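Local coordinates for protein interpain A (Prevotella intermedia, PDB 3BB7) that is the zymogen of a C10-family cysteine protease that probably cleaves peptide bonds once its pro-region is removed, at residues R229-V241 with Y293-Y305. The protein carries 1 engineered substitution. Residues are numbered along the deposited sequence; the frame is centred on the assembly and turned at random.
Sequences RANYTDEQWMDIV and YYKIDLLNPGNMY. Unlike the reference sequence in segment 229-241: Asn231 (reference Asp).
The type I turn Ile296-Leu299 is held by Arg229 and the start of helix 234-246 in the C10 protease domain. Arg229 stretches its side chain toward the turn, with CG anti to the backbone N (chi1 -168°). Arg229 NH1 donates to Ile296 O at 2.8 Å, nearly straight at 165°. Arg229 NH2 reaches Asp297 O at 2.9 Å, with a more bent bond. Both oxygens lie near the guanidinium plane. Arg229 NH2 also makes a salt bridge with Asp234 OD1 (2.9 Å), met from above the carboxylate plane. Leu299 O sits over one guanidinium face, 3.2 Å from Arg229 CZ, while Trp237 CD1 lies over the opposite face, toward its rim. Pro301 packs across the aliphatic part, its CG 3.7 Å from Arg229 CG. A water joins Asp234 OD2 to Asp297 O. Further along the helix, Met238 bends so that its SD lies 3.9 Å from Ile296 CG1. Outside the segments, Gln311 takes a bond from Arg229 NH1, and Ile75 N binds Asp297 OD2. One buried guanidinium thus gives hydrogen bonds to two turn carbonyls, each with a second donor. Asp234 probably balances its charge, and the in-plane bonds together fix its rotation.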
loop_
_atom_site.group_PDB
_atom_site.type_symbol
_atom_site.label_atom_id
_atom_site.label_comp_id
_atom_site.label_asym_id
_atom_site.label_seq_id
_atom_site.Cartn_x
_atom_site.Cartn_y
_atom_site.Cartn_z
ATOM N N ARG A 229 -12.010 -6.321 5.454
ATOM C CA ARG A 229 -13.171 -5.519 5.075
ATOM C C ARG A 229 -14.472 -6.300 5.042
ATOM O O ARG A 229 -15.517 -5.734 5.316
ATOM C CB ARG A 229 -12.943 -4.821 3.727
ATOM C CG ARG A 229 -14.010 -3.772 3.480
ATOM C CD ARG A 229 -13.697 -2.965 2.243
ATOM N NE ARG A 229 -14.847 -2.138 1.915
ATOM C CZ ARG A 229 -14.801 -1.044 1.151
ATOM N NH1 ARG A 229 -13.650 -0.618 0.619
ATOM N NH2 ARG A 229 -15.921 -0.360 0.935
ATOM N N ALA A 230 -14.412 -7.595 4.727
ATOM C CA ALA A 230 -15.625 -8.391 4.631
ATOM C C ALA A 230 -16.424 -8.412 5.933
ATOM O O ALA A 230 -17.622 -8.659 5.906
ATOM C CB ALA A 230 -15.293 -9.804 4.207
ATOM N N ASN A 231 -15.765 -8.096 7.049
ATOM C CA ASN A 231 -16.436 -8.043 8.349
ATOM C C ASN A 231 -17.200 -6.746 8.638
ATOM O O ASN A 231 -17.904 -6.654 9.641
ATOM C CB ASN A 231 -15.407 -8.259 9.470
ATOM C CG ASN A 231 -14.902 -9.686 9.549
ATOM O OD1 ASN A 231 -13.903 -9.942 10.198
ATOM N ND2 ASN A 231 -15.591 -10.615 8.910
ATOM N N TYR A 232 -17.057 -5.755 7.764
ATOM C CA TYR A 232 -17.603 -4.405 7.993
ATOM C C TYR A 232 -18.503 -3.938 6.858
ATOM O O TYR A 232 -18.245 -4.219 5.670
ATOM C CB TYR A 232 -16.463 -3.397 8.111
ATOM C CG TYR A 232 -15.578 -3.673 9.327
ATOM C CD1 TYR A 232 -14.534 -4.588 9.254
ATOM C CD2 TYR A 232 -15.781 -3.005 10.538
ATOM C CE1 TYR A 232 -13.729 -4.859 10.378
ATOM C CE2 TYR A 232 -14.981 -3.270 11.652
ATOM C CZ TYR A 232 -13.943 -4.159 11.551
ATOM O OH TYR A 232 -13.167 -4.398 12.661
ATOM N N THR A 233 -19.525 -3.145 7.189
ATOM C CA THR A 233 -20.247 -2.464 6.114
ATOM C C THR A 233 -19.340 -1.373 5.531
ATOM O O THR A 233 -18.344 -0.958 6.168
ATOM C CB THR A 233 -21.519 -1.792 6.599
ATOM O OG1 THR A 233 -21.156 -0.741 7.501
ATOM C CG2 THR A 233 -22.451 -2.792 7.314
ATOM N N ASP A 234 -19.689 -0.864 4.349
ATOM C CA ASP A 234 -18.880 0.178 3.721
ATOM C C ASP A 234 -18.787 1.396 4.629
ATOM O O ASP A 234 -17.722 1.994 4.757
ATOM C CB ASP A 234 -19.520 0.584 2.385
ATOM C CG ASP A 234 -19.531 -0.540 1.385
ATOM O OD1 ASP A 234 -18.617 -1.396 1.464
ATOM O OD2 ASP A 234 -20.433 -0.555 0.510
ATOM N N GLU A 235 -19.908 1.774 5.248
ATOM C CA GLU A 235 -19.907 2.937 6.136
ATOM C C GLU A 235 -19.006 2.694 7.359
ATOM O O GLU A 235 -18.275 3.593 7.815
ATOM C CB GLU A 235 -21.339 3.303 6.550
ATOM C CG GLU A 235 -22.223 3.703 5.350
ATOM C CD GLU A 235 -22.627 2.509 4.394
ATOM O OE1 GLU A 235 -22.621 1.305 4.788
ATOM O OE2 GLU A 235 -22.970 2.785 3.208
ATOM N N GLN A 236 -19.058 1.486 7.922
ATOM C CA GLN A 236 -18.231 1.192 9.090
ATOM C C GLN A 236 -16.755 1.219 8.721
ATOM O O GLN A 236 -15.924 1.749 9.476
ATOM C CB GLN A 236 -18.592 -0.183 9.630
ATOM C CG GLN A 236 -19.948 -0.200 10.301
ATOM C CD GLN A 236 -20.500 -1.602 10.512
ATOM O OE1 GLN A 236 -19.930 -2.600 10.053
ATOM N NE2 GLN A 236 -21.651 -1.680 11.165
ATOM N N TRP A 237 -16.412 0.617 7.576
ATOM C CA TRP A 237 -15.024 0.577 7.123
ATOM C C TRP A 237 -14.484 1.999 6.835
ATOM O O TRP A 237 -13.382 2.350 7.285
ATOM C CB TRP A 237 -14.974 -0.262 5.847
ATOM C CG TRP A 237 -13.620 -0.593 5.344
ATOM C CD1 TRP A 237 -13.017 -0.086 4.221
ATOM C CD2 TRP A 237 -12.690 -1.520 5.917
ATOM N NE1 TRP A 237 -11.778 -0.652 4.046
ATOM C CE2 TRP A 237 -11.556 -1.552 5.065
ATOM C CE3 TRP A 237 -12.723 -2.361 7.035
ATOM C CZ2 TRP A 237 -10.453 -2.378 5.313
ATOM C CZ3 TRP A 237 -11.629 -3.179 7.278
ATOM C CH2 TRP A 237 -10.511 -3.177 6.420
ATOM N N MET A 238 -15.271 2.836 6.149
ATOM C CA MET A 238 -14.772 4.159 5.833
ATOM C C MET A 238 -14.665 4.982 7.104
ATOM O O MET A 238 -13.756 5.777 7.233
ATOM C CB MET A 238 -15.654 4.865 4.812
ATOM C CG MET A 238 -15.602 4.251 3.432
ATOM S SD MET A 238 -13.957 3.896 2.804
ATOM C CE MET A 238 -13.147 5.502 2.800
ATOM N N ASP A 239 -15.528 4.762 8.091
ATOM C CA ASP A 239 -15.356 5.498 9.361
ATOM C C ASP A 239 -14.035 5.145 10.076
ATOM O O ASP A 239 -13.419 6.025 10.699
ATOM C CB ASP A 239 -16.572 5.284 10.264
ATOM C CG ASP A 239 -17.757 6.183 9.864
ATOM O OD1 ASP A 239 -18.861 5.983 10.421
ATOM O OD2 ASP A 239 -17.598 7.091 8.986
ATOM N N ILE A 240 -13.596 3.895 9.968
ATOM C CA ILE A 240 -12.292 3.531 10.513
ATOM C C ILE A 240 -11.203 4.306 9.775
ATOM O O ILE A 240 -10.301 4.876 10.401
ATOM C CB ILE A 240 -12.027 2.006 10.417
ATOM C CG1 ILE A 240 -13.003 1.270 11.338
ATOM C CG2 ILE A 240 -10.586 1.698 10.781
ATOM C CD1 ILE A 240 -13.008 -0.226 11.126
ATOM N N VAL A 241 -11.254 4.304 8.443
ATOM C CA VAL A 241 -10.274 5.059 7.660
ATOM C C VAL A 241 -10.254 6.545 8.054
ATOM O O VAL A 241 -9.173 7.106 8.365
ATOM C CB VAL A 241 -10.517 4.906 6.154
ATOM C CG1 VAL A 241 -9.544 5.809 5.359
ATOM C CG2 VAL A 241 -10.334 3.410 5.739
ATOM N N TYR A 293 -5.063 10.288 -5.387
ATOM C CA TYR A 293 -6.292 10.057 -4.614
ATOM C C TYR A 293 -7.212 9.143 -5.389
ATOM O O TYR A 293 -7.474 9.352 -6.580
ATOM C CB TYR A 293 -6.973 11.383 -4.344
ATOM C CG TYR A 293 -6.347 12.189 -3.216
ATOM C CD1 TYR A 293 -6.976 12.289 -1.975
ATOM C CD2 TYR A 293 -5.120 12.810 -3.379
ATOM C CE1 TYR A 293 -6.413 13.059 -0.951
ATOM C CE2 TYR A 293 -4.546 13.585 -2.356
ATOM C CZ TYR A 293 -5.188 13.669 -1.138
ATOM O OH TYR A 293 -4.625 14.451 -0.146
ATOM N N TYR A 294 -7.717 8.129 -4.704
ATOM C CA TYR A 294 -8.492 7.063 -5.337
ATOM C C TYR A 294 -9.705 6.676 -4.522
ATOM O O TYR A 294 -9.677 6.726 -3.299
ATOM C CB TYR A 294 -7.579 5.829 -5.513
ATOM C CG TYR A 294 -6.477 6.100 -6.529
ATOM C CD1 TYR A 294 -6.711 5.890 -7.891
ATOM C CD2 TYR A 294 -5.221 6.586 -6.144
ATOM C CE1 TYR A 294 -5.753 6.181 -8.848
ATOM C CE2 TYR A 294 -4.216 6.863 -7.123
ATOM C CZ TYR A 294 -4.507 6.631 -8.472
ATOM O OH TYR A 294 -3.596 6.920 -9.466
ATOM N N LYS A 295 -10.762 6.259 -5.189
ATOM C CA LYS A 295 -11.934 5.753 -4.469
ATOM C C LYS A 295 -11.722 4.347 -3.929
ATOM O O LYS A 295 -11.296 3.429 -4.645
ATOM C CB LYS A 295 -13.147 5.768 -5.402
ATOM C CG LYS A 295 -13.686 7.190 -5.625
ATOM C CD LYS A 295 -15.032 7.183 -6.275
ATOM C CE LYS A 295 -15.703 8.543 -6.135
ATOM N NZ LYS A 295 -16.491 8.689 -4.876
ATOM N N ILE A 296 -12.048 4.174 -2.658
ATOM C CA ILE A 296 -12.177 2.833 -2.082
ATOM C C ILE A 296 -13.569 2.604 -1.458
ATOM O O ILE A 296 -13.950 1.453 -1.211
ATOM C CB ILE A 296 -11.086 2.450 -1.057
ATOM C CG1 ILE A 296 -11.190 3.336 0.185
ATOM C CG2 ILE A 296 -9.682 2.471 -1.730
ATOM C CD1 ILE A 296 -10.415 2.800 1.404
ATOM N N ASP A 297 -14.327 3.667 -1.209
ATOM C CA ASP A 297 -15.640 3.460 -0.590
ATOM C C ASP A 297 -16.515 2.489 -1.375
ATOM O O ASP A 297 -17.171 1.612 -0.802
ATOM C CB ASP A 297 -16.377 4.791 -0.346
ATOM C CG ASP A 297 -16.456 5.694 -1.576
ATOM O OD1 ASP A 297 -15.956 5.358 -2.678
ATOM O OD2 ASP A 297 -17.054 6.790 -1.437
ATOM N N LEU A 298 -16.469 2.603 -2.693
ATOM C CA LEU A 298 -17.301 1.771 -3.563
ATOM C C LEU A 298 -16.771 0.347 -3.753
ATOM O O LEU A 298 -17.398 -0.450 -4.467
ATOM C CB LEU A 298 -17.487 2.459 -4.916
ATOM C CG LEU A 298 -16.321 3.191 -5.571
ATOM C CD1 LEU A 298 -15.079 2.354 -5.726
ATOM C CD2 LEU A 298 -16.757 3.748 -6.941
ATOM N N LEU A 299 -15.646 0.001 -3.124
ATOM C CA LEU A 299 -15.100 -1.375 -3.282
ATOM C C LEU A 299 -15.700 -2.346 -2.245
ATOM O O LEU A 299 -14.976 -2.919 -1.428
ATOM C CB LEU A 299 -13.553 -1.393 -3.236
ATOM C CG LEU A 299 -12.879 -0.509 -4.304
ATOM C CD1 LEU A 299 -11.391 -0.582 -4.145
ATOM C CD2 LEU A 299 -13.287 -0.925 -5.696
ATOM N N ASN A 300 -17.027 -2.523 -2.270
ATOM C CA ASN A 300 -17.660 -3.458 -1.316
ATOM C C ASN A 300 -17.158 -4.873 -1.619
ATOM O O ASN A 300 -17.093 -5.262 -2.776
ATOM C CB ASN A 300 -19.190 -3.409 -1.475
ATOM C CG ASN A 300 -19.918 -4.313 -0.496
ATOM O OD1 ASN A 300 -20.115 -3.971 0.675
ATOM N ND2 ASN A 300 -20.295 -5.483 -0.963
ATOM N N PRO A 301 -16.743 -5.619 -0.593
ATOM C CA PRO A 301 -16.289 -6.997 -0.780
ATOM C C PRO A 301 -17.343 -7.849 -1.467
ATOM O O PRO A 301 -18.527 -7.743 -1.140
ATOM C CB PRO A 301 -16.052 -7.475 0.670
ATOM C CG PRO A 301 -15.698 -6.261 1.379
ATOM C CD PRO A 301 -16.554 -5.168 0.791
ATOM N N GLY A 302 -16.928 -8.672 -2.424
ATOM C CA GLY A 302 -17.858 -9.660 -3.037
ATOM C C GLY A 302 -17.743 -11.016 -2.358
ATOM O O GLY A 302 -17.469 -11.083 -1.144
ATOM N N ASN A 303 -17.921 -12.099 -3.131
ATOM C CA ASN A 303 -17.674 -13.454 -2.620
ATOM C C ASN A 303 -16.209 -13.612 -2.252
ATOM O O ASN A 303 -15.398 -12.720 -2.531
ATOM C CB ASN A 303 -18.201 -14.561 -3.567
ATOM C CG ASN A 303 -17.299 -14.829 -4.798
ATOM O OD1 ASN A 303 -16.124 -14.469 -4.826
ATOM N ND2 ASN A 303 -17.865 -15.519 -5.815
ATOM N N MET A 304 -15.861 -14.725 -1.618
ATOM C CA MET A 304 -14.506 -14.888 -1.100
ATOM C C MET A 304 -13.457 -14.897 -2.213
ATOM O O MET A 304 -12.247 -14.829 -1.946
ATOM C CB MET A 304 -14.404 -16.140 -0.218
ATOM C CG MET A 304 -15.141 -17.354 -0.770
ATOM S SD MET A 304 -14.871 -18.858 0.190
ATOM C CE MET A 304 -13.077 -18.909 0.220
ATOM N N TYR A 305 -13.931 -14.952 -3.450
ATOM C CA TYR A 305 -13.081 -15.096 -4.628
ATOM C C TYR A 305 -12.962 -13.856 -5.514
ATOM O O TYR A 305 -12.272 -13.892 -6.545
ATOM C CB TYR A 305 -13.599 -16.268 -5.467
ATOM C CG TYR A 305 -13.538 -17.570 -4.734
ATOM C CD1 TYR A 305 -14.663 -18.386 -4.624
ATOM C CD2 TYR A 305 -12.347 -17.985 -4.144
ATOM C CE1 TYR A 305 -14.588 -19.618 -3.940
ATOM C CE2 TYR A 305 -12.258 -19.196 -3.463
ATOM C CZ TYR A 305 -13.371 -20.005 -3.362
ATOM O OH TYR A 305 -13.239 -21.211 -2.695
HETATM O O HOH W 1 -19.454 0.059 -1.760
#